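Long-range contacts in ORF007 (Staphylococcus phage 2638A, PDB 7AQH), which degrades host peptidoglycan as a phage endolysin, here represented by its C-terminal SH3b cell wall-binding domain, which increases the activity of the amidase domain: residues Gly8-Ala13 with Val54-Gly59; Gly25-Tyr30 with Ala40-Lys45; Val61-Glu66 with Met75-Trp80. All coordinates share one frame; numbering follows the deposited sequence.

Contact 1: Gly8-Ala13 with Val54-Gly59; sequences GIWYKA and VQKFDG
Val54 O is met twice from the 8-13 side: Lys12 N donates a hydrogen bond to it at 2.9 Å, nearly along the C=O axis, and Tyr11 CA brings a C-H to within 3.1 Å of Val54 O. The return bond, Val54 N to Lys12 O, is also 2.9 Å and much straighter (172° at the hydrogen). At the next hydrogen-bonded pair, Trp10 N reaches Lys56 O at 3.3 Å. That oxygen lies in the plane of the Trp10 indole, at its edge, 3.6 Å from Trp10 CD1. Trp10 CB meets Lys56 CB on the face shared with Lys12 and Val54, while Tyr11 CB and the bent Gln55 side chain pair on the other. Beyond the last bridge, Ile9 CG1 sits over one face of the Phe57 ring, 3.9 Å from its centroid and 18° off the normal. Phe57 CG is turned anti to its backbone N (chi1 -168°), which carries the ring across Ile9, with Gly8 O near the ring edge. In the SH3b fold this ladder joins the start of strand 10-20 to strand 53-57, between strand 3-4, which pairs with 10-20, and strand 60-66, whose Ser64 OG is hydrogen-bonded to Gln55 NE2.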
loop_
_atom_site.group_PDB
_atom_site.type_symbol
_atom_site.label_atom_id
_atom_site.label_comp_id
_atom_site.label_asym_id
_atom_site.label_seq_id
_atom_site.Cartn_x
_atom_site.Cartn_y
_atom_site.Cartn_z
ATOM N N GLY A 8 -8.308 13.207 2.729
ATOM C CA GLY A 8 -7.134 13.213 3.572
ATOM C C GLY A 8 -6.128 12.138 3.248
ATOM O O GLY A 8 -5.243 11.873 4.066
ATOM N N ILE A 9 -6.220 11.521 2.075
ATOM C CA ILE A 9 -5.298 10.462 1.681
ATOM C C ILE A 9 -4.082 11.098 1.021
ATOM O O ILE A 9 -4.199 11.752 -0.021
ATOM C CB ILE A 9 -5.972 9.453 0.740
ATOM C CG1 ILE A 9 -7.201 8.833 1.408
ATOM C CG2 ILE A 9 -4.986 8.365 0.334
ATOM C CD1 ILE A 9 -7.961 7.875 0.517
ATOM N N TRP A 10 -2.914 10.902 1.626
ATOM C CA TRP A 10 -1.663 11.365 1.040
ATOM C C TRP A 10 -1.264 10.419 -0.084
ATOM O O TRP A 10 -1.103 9.215 0.141
ATOM C CB TRP A 10 -0.567 11.432 2.102
ATOM C CG TRP A 10 -0.795 12.482 3.149
ATOM C CD1 TRP A 10 -1.314 12.294 4.396
ATOM C CD2 TRP A 10 -0.502 13.881 3.044
ATOM N NE1 TRP A 10 -1.368 13.489 5.073
ATOM C CE2 TRP A 10 -0.875 14.478 4.264
ATOM C CE3 TRP A 10 0.037 14.686 2.035
ATOM C CZ2 TRP A 10 -0.725 15.843 4.504
ATOM C CZ3 TRP A 10 0.184 16.041 2.276
ATOM C CH2 TRP A 10 -0.196 16.605 3.500
ATOM N N TYR A 11 -1.104 10.954 -1.292
ATOM C CA TYR A 11 -0.729 10.149 -2.442
ATOM C C TYR A 11 0.432 10.809 -3.169
ATOM O O TYR A 11 0.653 12.020 -3.066
ATOM C CB TYR A 11 -1.908 9.942 -3.408
ATOM C CG TYR A 11 -2.370 11.196 -4.119
ATOM C CD1 TYR A 11 -1.858 11.540 -5.363
ATOM C CD2 TYR A 11 -3.326 12.030 -3.553
ATOM C CE1 TYR A 11 -2.277 12.680 -6.021
ATOM C CE2 TYR A 11 -3.752 13.174 -4.204
ATOM C CZ TYR A 11 -3.224 13.493 -5.438
ATOM O OH TYR A 11 -3.643 14.630 -6.092
ATOM N N LYS A 12 1.177 9.992 -3.908
ATOM C CA LYS A 12 2.304 10.477 -4.687
ATOM C C LYS A 12 2.606 9.486 -5.800
ATOM O O LYS A 12 2.525 8.271 -5.595
ATOM C CB LYS A 12 3.544 10.674 -3.808
ATOM C CG LYS A 12 4.816 10.971 -4.586
ATOM C CD LYS A 12 6.043 10.837 -3.700
ATOM C CE LYS A 12 6.156 9.432 -3.127
ATOM N NZ LYS A 12 7.330 9.288 -2.222
ATOM N N ALA A 13 2.950 10.011 -6.971
ATOM C CA ALA A 13 3.300 9.157 -8.095
ATOM C C ALA A 13 4.675 8.541 -7.871
ATOM O O ALA A 13 5.608 9.209 -7.416
ATOM C CB ALA A 13 3.278 9.950 -9.401
ATOM N N VAL A 54 1.907 5.701 -4.363
ATOM C CA VAL A 54 2.117 5.443 -2.945
ATOM C C VAL A 54 1.178 6.336 -2.150
ATOM O O VAL A 54 0.979 7.506 -2.497
ATOM C CB VAL A 54 3.584 5.682 -2.528
ATOM C CG1 VAL A 54 3.786 5.309 -1.069
ATOM C CG2 VAL A 54 4.526 4.892 -3.423
ATOM N N GLN A 55 0.603 5.786 -1.084
ATOM C CA GLN A 55 -0.323 6.524 -0.240
ATOM C C GLN A 55 0.075 6.392 1.221
ATOM O O GLN A 55 0.716 5.418 1.628
ATOM C CB GLN A 55 -1.770 6.041 -0.426
ATOM C CG GLN A 55 -2.279 6.120 -1.858
ATOM C CD GLN A 55 -1.841 4.940 -2.701
ATOM O OE1 GLN A 55 -1.439 3.902 -2.175
ATOM N NE2 GLN A 55 -1.918 5.093 -4.017
ATOM N N LYS A 56 -0.318 7.391 2.009
ATOM C CA LYS A 56 -0.130 7.392 3.456
ATOM C C LYS A 56 -1.485 7.670 4.090
ATOM O O LYS A 56 -2.021 8.775 3.954
ATOM C CB LYS A 56 0.904 8.434 3.889
ATOM C CG LYS A 56 2.328 8.113 3.470
ATOM C CD LYS A 56 3.304 9.154 3.999
ATOM C CE LYS A 56 2.941 10.550 3.519
ATOM N NZ LYS A 56 3.920 11.571 3.983
ATOM N N PHE A 57 -2.037 6.673 4.776
ATOM C CA PHE A 57 -3.382 6.779 5.321
ATOM C C PHE A 57 -3.622 5.617 6.272
ATOM O O PHE A 57 -3.002 4.558 6.145
ATOM C CB PHE A 57 -4.436 6.778 4.208
ATOM C CG PHE A 57 -5.807 7.174 4.670
ATOM C CD1 PHE A 57 -6.801 6.221 4.826
ATOM C CD2 PHE A 57 -6.101 8.495 4.959
ATOM C CE1 PHE A 57 -8.064 6.581 5.254
ATOM C CE2 PHE A 57 -7.363 8.862 5.388
ATOM C CZ PHE A 57 -8.345 7.903 5.536
ATOM N N ASP A 58 -4.531 5.831 7.219
ATOM C CA ASP A 58 -4.928 4.805 8.180
ATOM C C ASP A 58 -3.706 4.201 8.871
ATOM O O ASP A 58 -3.575 2.983 9.013
ATOM C CB ASP A 58 -5.773 3.725 7.501
ATOM C CG ASP A 58 -6.385 2.753 8.492
ATOM O OD1 ASP A 58 -7.098 3.210 9.411
ATOM O OD2 ASP A 58 -6.160 1.534 8.348
ATOM N N GLY A 59 -2.799 5.075 9.300
ATOM C CA GLY A 59 -1.641 4.636 10.052
ATOM C C GLY A 59 -0.665 3.763 9.298
ATOM O O GLY A 59 0.152 3.085 9.925
#

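Contact 2: Gly25-Tyr30 with Ala40-Lys45; sequences GIITRY and AGVLQK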
loop_
_atom_site.group_PDB
_atom_site.type_symbol
_atom_site.label_atom_id
_atom_site.label_comp_id
_atom_site.label_asym_id
_atom_site.label_seq_id
_atom_site.Cartn_x
_atom_site.Cartn_y
_atom_site.Cartn_z
ATOM N N GLY A 25 2.680 -12.900 4.649
ATOM C CA GLY A 25 2.110 -12.184 3.530
ATOM C C GLY A 25 1.474 -10.880 3.972
ATOM O O GLY A 25 1.489 -10.500 5.145
ATOM N N ILE A 26 0.894 -10.179 3.002
ATOM C CA ILE A 26 0.250 -8.895 3.245
ATOM C C ILE A 26 -1.167 -8.942 2.691
ATOM O O ILE A 26 -1.397 -9.438 1.583
ATOM C CB ILE A 26 1.042 -7.730 2.618
ATOM C CG1 ILE A 26 2.516 -7.825 3.013
ATOM C CG2 ILE A 26 0.459 -6.399 3.058
ATOM C CD1 ILE A 26 3.389 -6.777 2.368
ATOM N N ILE A 27 -2.115 -8.426 3.469
ATOM C CA ILE A 27 -3.514 -8.384 3.057
ATOM C C ILE A 27 -3.739 -7.149 2.196
ATOM O O ILE A 27 -3.326 -6.040 2.558
ATOM C CB ILE A 27 -4.443 -8.386 4.281
ATOM C CG1 ILE A 27 -4.271 -9.679 5.080
ATOM C CG2 ILE A 27 -5.890 -8.208 3.851
ATOM C CD1 ILE A 27 -5.092 -9.726 6.352
ATOM N N THR A 28 -4.394 -7.338 1.053
ATOM C CA THR A 28 -4.686 -6.261 0.121
ATOM C C THR A 28 -6.160 -5.882 0.197
ATOM O O THR A 28 -7.010 -6.694 0.577
ATOM C CB THR A 28 -4.328 -6.661 -1.313
ATOM O OG1 THR A 28 -5.113 -7.795 -1.704
ATOM C CG2 THR A 28 -2.850 -7.017 -1.412
ATOM N N ARG A 29 -6.454 -4.636 -0.169
ATOM C CA ARG A 29 -7.791 -4.075 -0.051
ATOM C C ARG A 29 -8.235 -3.500 -1.389
ATOM O O ARG A 29 -7.418 -3.190 -2.259
ATOM C CB ARG A 29 -7.847 -2.981 1.026
ATOM C CG ARG A 29 -7.418 -3.435 2.412
ATOM C CD ARG A 29 -8.437 -4.375 3.036
ATOM N NE ARG A 29 -7.981 -4.901 4.320
ATOM C CZ ARG A 29 -8.712 -5.680 5.111
ATOM N NH1 ARG A 29 -9.941 -6.025 4.754
ATOM N NH2 ARG A 29 -8.214 -6.112 6.261
ATOM N N TYR A 30 -9.550 -3.360 -1.546
ATOM C CA TYR A 30 -10.121 -2.690 -2.703
ATOM C C TYR A 30 -10.443 -1.232 -2.365
ATOM O O TYR A 30 -10.318 -0.786 -1.220
ATOM C CB TYR A 30 -11.372 -3.433 -3.193
ATOM C CG TYR A 30 -11.092 -4.725 -3.943
ATOM C CD1 TYR A 30 -10.321 -4.731 -5.098
ATOM C CD2 TYR A 30 -11.604 -5.940 -3.495
ATOM C CE1 TYR A 30 -10.060 -5.908 -5.784
ATOM C CE2 TYR A 30 -11.348 -7.121 -4.177
ATOM C CZ TYR A 30 -10.576 -7.099 -5.318
ATOM O OH TYR A 30 -10.324 -8.274 -5.992
ATOM N N ALA A 40 -8.985 -7.667 -0.845
ATOM C CA ALA A 40 -8.767 -8.021 -2.241
ATOM C C ALA A 40 -7.883 -9.246 -2.422
ATOM O O ALA A 40 -7.654 -9.663 -3.562
ATOM C CB ALA A 40 -8.160 -6.833 -2.998
ATOM N N GLY A 41 -7.380 -9.832 -1.340
ATOM C CA GLY A 41 -6.518 -10.990 -1.395
ATOM C C GLY A 41 -5.335 -10.828 -0.471
ATOM O O GLY A 41 -5.276 -9.910 0.353
ATOM N N VAL A 42 -4.369 -11.735 -0.608
ATOM C CA VAL A 42 -3.165 -11.724 0.218
ATOM C C VAL A 42 -1.958 -11.958 -0.678
ATOM O O VAL A 42 -1.908 -12.953 -1.410
ATOM C CB VAL A 42 -3.213 -12.787 1.330
ATOM C CG1 VAL A 42 -1.873 -12.864 2.045
ATOM C CG2 VAL A 42 -4.332 -12.477 2.310
ATOM N N LEU A 43 -0.991 -11.044 -0.628
ATOM C CA LEU A 43 0.273 -11.209 -1.335
ATOM C C LEU A 43 1.275 -11.866 -0.394
ATOM O O LEU A 43 1.641 -11.285 0.636
ATOM C CB LEU A 43 0.799 -9.866 -1.838
ATOM C CG LEU A 43 1.820 -9.935 -2.976
ATOM C CD1 LEU A 43 1.202 -10.561 -4.218
ATOM C CD2 LEU A 43 2.377 -8.556 -3.288
ATOM N N GLN A 44 1.713 -13.071 -0.741
ATOM C CA GLN A 44 2.570 -13.867 0.124
ATOM C C GLN A 44 4.039 -13.498 -0.068
ATOM O O GLN A 44 4.421 -12.813 -1.019
ATOM C CB GLN A 44 2.372 -15.358 -0.148
ATOM C CG GLN A 44 0.923 -15.819 -0.149
ATOM C CD GLN A 44 0.777 -17.277 -0.546
ATOM O OE1 GLN A 44 -0.059 -17.623 -1.380
ATOM N NE2 GLN A 44 1.590 -18.140 0.056
ATOM N N LYS A 45 4.867 -13.967 0.866
ATOM C CA LYS A 45 6.301 -13.736 0.782
ATOM C C LYS A 45 6.848 -14.233 -0.551
ATOM O O LYS A 45 6.385 -15.233 -1.105
ATOM C CB LYS A 45 7.019 -14.443 1.932
ATOM C CG LYS A 45 8.518 -14.185 1.991
ATOM C CD LYS A 45 9.130 -14.727 3.277
ATOM C CE LYS A 45 10.643 -14.566 3.287
ATOM N NZ LYS A 45 11.051 -13.153 3.498
#
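Ala40 is pinned by its backbone and its methyl at once. Its N donates an almost straight bond (2.6 Å, 174°) to Thr28 O, coming in above the carbonyl plane, and Ala40 CB makes a close CH-pi contact over the centre of the Tyr30 ring, 3.3 Å from the centroid and 8° off the normal, with Ala40 CA resting over the same ring face. Thr28 holds the middle of the pairing. Its N gives a straight 2.8 Å bond to Gly41 O, and its hydroxyl, lying between the backbone N and the carbonyl carbon (chi1 61°), adds a weak bond from Thr28 OG1 to the same Gly41 O at 3.0 Å; Gln39 NE2 gives that oxygen another weak one. Leu43 closes the other end: Leu43 O accepts from Ile26 N at 2.7 Å, and Leu43 N returns a bond to Ile26 O at 2.8 Å. Next to this pair, Gly25 CA presses to 3.1 Å from Leu43 O. Ile26 and Leu43 turn their side chains inward onto Val20 and Met75, whereas Ile27 CG1 and Val42 CG2 meet on the exposed face. The backbone bonds thus set the hairpin's register, while the Tyr30 ring face shields the Ala40 methyl.

Contact 3: Val61-Glu66 with Met75-Trp80; sequences VWVSWE and MPVRTW
The SH3b hairpin of strands 60-66 and 72-77 pairs here through two backbone bonds between Val63 and Met75: Val63 N to Met75 O at 2.8 Å, in the carbonyl plane, and Met75 N to Val63 O at 2.9 Å. At the next step Val77 N bonds to Val61 O at 2.7 Å. Between these hydrogen-bonded steps lies the non-hydrogen-bonded pair Trp62 and Pro76. The proline lies across one face of the indole, with Pro76 CB centred over the six-membered ring at 4.0 Å from its centroid and 4° off the normal. Trp62 NE1 is bonded to Phe57 O, which helps fix the rotation of the indole. The two strands twist strongly, their short axes making 136°, as expected in the small, highly curved sheet of an SH3-like barrel. Val61 and Val63 point to the face opposite Trp62, and Val77 packs against both: Val63 CG1 meets Val77 CG1 at 3.7 Å, their side chains crossing at about a right angle, while Val61 CG1 touches Val77 CG2. Past Val77 the chain turns a corner at Arg78, whose O accepts from Val61 N at 2.7 Å. With CG between the backbone N and the carbonyl carbon (chi1 71°), Arg78 lays its aliphatic stem beside Val61, Arg78 CG 3.4 Å from Val61 CB, while its NH2 reaches Gly88 O. Trp80 CB then packs against Val61 CG2.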
loop_
_atom_site.group_PDB
_atom_site.type_symbol
_atom_site.label_atom_id
_atom_site.label_comp_id
_atom_site.label_asym_id
_atom_site.label_seq_id
_atom_site.Cartn_x
_atom_site.Cartn_y
_atom_site.Cartn_z
ATOM N N VAL A 61 1.665 3.203 5.304
ATOM C CA VAL A 61 2.073 3.612 3.966
ATOM C C VAL A 61 1.622 2.535 2.992
ATOM O O VAL A 61 1.860 1.342 3.220
ATOM C CB VAL A 61 3.593 3.831 3.885
ATOM C CG1 VAL A 61 3.997 4.228 2.473
ATOM C CG2 VAL A 61 4.029 4.889 4.887
ATOM N N TRP A 62 0.971 2.947 1.907
ATOM C CA TRP A 62 0.377 2.016 0.964
ATOM C C TRP A 62 0.986 2.195 -0.421
ATOM O O TRP A 62 1.494 3.264 -0.770
ATOM C CB TRP A 62 -1.145 2.203 0.878
ATOM C CG TRP A 62 -1.855 2.091 2.195
ATOM C CD1 TRP A 62 -1.784 2.965 3.241
ATOM C CD2 TRP A 62 -2.746 1.046 2.606
ATOM N NE1 TRP A 62 -2.575 2.530 4.277
ATOM C CE2 TRP A 62 -3.176 1.355 3.913
ATOM C CE3 TRP A 62 -3.223 -0.117 1.997
ATOM C CZ2 TRP A 62 -4.058 0.540 4.619
ATOM C CZ3 TRP A 62 -4.098 -0.925 2.701
ATOM C CH2 TRP A 62 -4.506 -0.593 3.999
ATOM N N VAL A 63 0.930 1.123 -1.205
ATOM C CA VAL A 63 1.249 1.157 -2.626
ATOM C C VAL A 63 0.056 0.596 -3.383
ATOM O O VAL A 63 -0.600 -0.341 -2.915
ATOM C CB VAL A 63 2.530 0.360 -2.954
ATOM C CG1 VAL A 63 3.702 0.875 -2.133
ATOM C CG2 VAL A 63 2.308 -1.126 -2.714
ATOM N N SER A 64 -0.228 1.171 -4.548
ATOM C CA SER A 64 -1.401 0.798 -5.322
ATOM C C SER A 64 -0.996 0.440 -6.744
ATOM O O SER A 64 0.026 0.905 -7.255
ATOM C CB SER A 64 -2.440 1.928 -5.350
ATOM O OG SER A 64 -1.938 3.064 -6.033
ATOM N N TRP A 65 -1.815 -0.398 -7.372
ATOM C CA TRP A 65 -1.617 -0.778 -8.763
ATOM C C TRP A 65 -2.953 -1.245 -9.316
ATOM O O TRP A 65 -3.906 -1.484 -8.572
ATOM C CB TRP A 65 -0.563 -1.880 -8.901
ATOM C CG TRP A 65 -1.023 -3.204 -8.367
ATOM C CD1 TRP A 65 -1.658 -4.192 -9.064
ATOM C CD2 TRP A 65 -0.891 -3.683 -7.024
ATOM N NE1 TRP A 65 -1.927 -5.256 -8.238
ATOM C CE2 TRP A 65 -1.466 -4.969 -6.981
ATOM C CE3 TRP A 65 -0.342 -3.150 -5.853
ATOM C CZ2 TRP A 65 -1.508 -5.730 -5.815
ATOM C CZ3 TRP A 65 -0.384 -3.908 -4.697
ATOM C CH2 TRP A 65 -0.963 -5.182 -4.686
ATOM N N GLU A 66 -3.013 -1.370 -10.637
ATOM C CA GLU A 66 -4.194 -1.891 -11.306
ATOM C C GLU A 66 -3.955 -3.346 -11.682
ATOM O O GLU A 66 -2.863 -3.712 -12.126
ATOM C CB GLU A 66 -4.529 -1.068 -12.551
ATOM C CG GLU A 66 -5.029 0.339 -12.253
ATOM C CD GLU A 66 -3.900 1.323 -12.008
ATOM O OE1 GLU A 66 -2.724 0.941 -12.191
ATOM O OE2 GLU A 66 -4.189 2.479 -11.632
ATOM N N MET A 75 -2.092 -1.789 -0.956
ATOM C CA MET A 75 -1.372 -2.672 -0.052
ATOM C C MET A 75 -0.570 -1.846 0.945
ATOM O O MET A 75 0.146 -0.911 0.544
ATOM C CB MET A 75 -0.441 -3.611 -0.831
ATOM C CG MET A 75 0.186 -4.704 0.017
ATOM S SD MET A 75 1.685 -5.388 -0.718
ATOM C CE MET A 75 1.115 -5.773 -2.369
ATOM N N PRO A 76 -0.653 -2.149 2.239
ATOM C CA PRO A 76 0.233 -1.494 3.205
ATOM C C PRO A 76 1.642 -2.054 3.114
ATOM O O PRO A 76 1.850 -3.230 2.805
ATOM C CB PRO A 76 -0.412 -1.822 4.555
ATOM C CG PRO A 76 -1.106 -3.122 4.317
ATOM C CD PRO A 76 -1.587 -3.086 2.888
ATOM N N VAL A 77 2.621 -1.193 3.386
ATOM C CA VAL A 77 4.020 -1.578 3.238
ATOM C C VAL A 77 4.822 -1.179 4.469
ATOM O O VAL A 77 5.979 -1.583 4.623
ATOM C CB VAL A 77 4.628 -0.959 1.965
ATOM C CG1 VAL A 77 3.940 -1.513 0.727
ATOM C CG2 VAL A 77 4.519 0.558 2.010
ATOM N N ARG A 78 4.221 -0.386 5.353
ATOM C CA ARG A 78 4.922 0.044 6.556
ATOM C C ARG A 78 3.983 0.897 7.396
ATOM O O ARG A 78 3.030 1.491 6.883
ATOM C CB ARG A 78 6.197 0.824 6.219
ATOM C CG ARG A 78 5.951 2.203 5.631
ATOM C CD ARG A 78 7.187 2.714 4.911
ATOM N NE ARG A 78 8.396 2.542 5.712
ATOM C CZ ARG A 78 9.615 2.880 5.305
ATOM N NH1 ARG A 78 9.792 3.411 4.103
ATOM N NH2 ARG A 78 10.659 2.687 6.101
ATOM N N THR A 79 4.267 0.950 8.694
ATOM C CA THR A 79 3.484 1.776 9.599
ATOM C C THR A 79 3.828 3.250 9.405
ATOM O O THR A 79 4.910 3.610 8.934
ATOM C CB THR A 79 3.728 1.366 11.052
ATOM O OG1 THR A 79 5.101 1.596 11.392
ATOM C CG2 THR A 79 3.401 -0.106 11.251
ATOM N N TRP A 80 2.885 4.111 9.781
ATOM C CA TRP A 80 3.026 5.544 9.554
ATOM C C TRP A 80 2.299 6.297 10.655
ATOM O O TRP A 80 1.100 6.090 10.862
ATOM C CB TRP A 80 2.474 5.927 8.177
ATOM C CG TRP A 80 2.357 7.402 7.947
ATOM C CD1 TRP A 80 3.378 8.293 7.788
ATOM C CD2 TRP A 80 1.145 8.157 7.832
ATOM N NE1 TRP A 80 2.877 9.556 7.589
ATOM C CE2 TRP A 80 1.508 9.500 7.612
ATOM C CE3 TRP A 80 -0.212 7.826 7.897
ATOM C CZ2 TRP A 80 0.563 10.512 7.456
ATOM C CZ3 TRP A 80 -1.148 8.832 7.743
ATOM C CH2 TRP A 80 -0.757 10.159 7.526
#

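The centre of contact 3 lies about 1 Å from the centre of the chain, and contact 3 touches both others, whereas contacts 1 and 2 lie on opposite sides of that centre, about 18 Å apart between their own centres and about 8 Å between nearest atoms. Contact 1, about 8 Å from contact 3 by centres, joins it through neighbouring strands 53-57 and 60-66, where Gln55 O lies 2.5 Å from Trp62 N, probably hydrogen-bonded. Contact 2, about 11 Å away by centres, joins it through strands 26-30 and 72-77, with Ile26 CG2 packed 3.5 Å from Pro76 O. A bound HEPES buffer molecule lies about 8 Å from the Thr79 side chain and about 11 Å from that of Lys45.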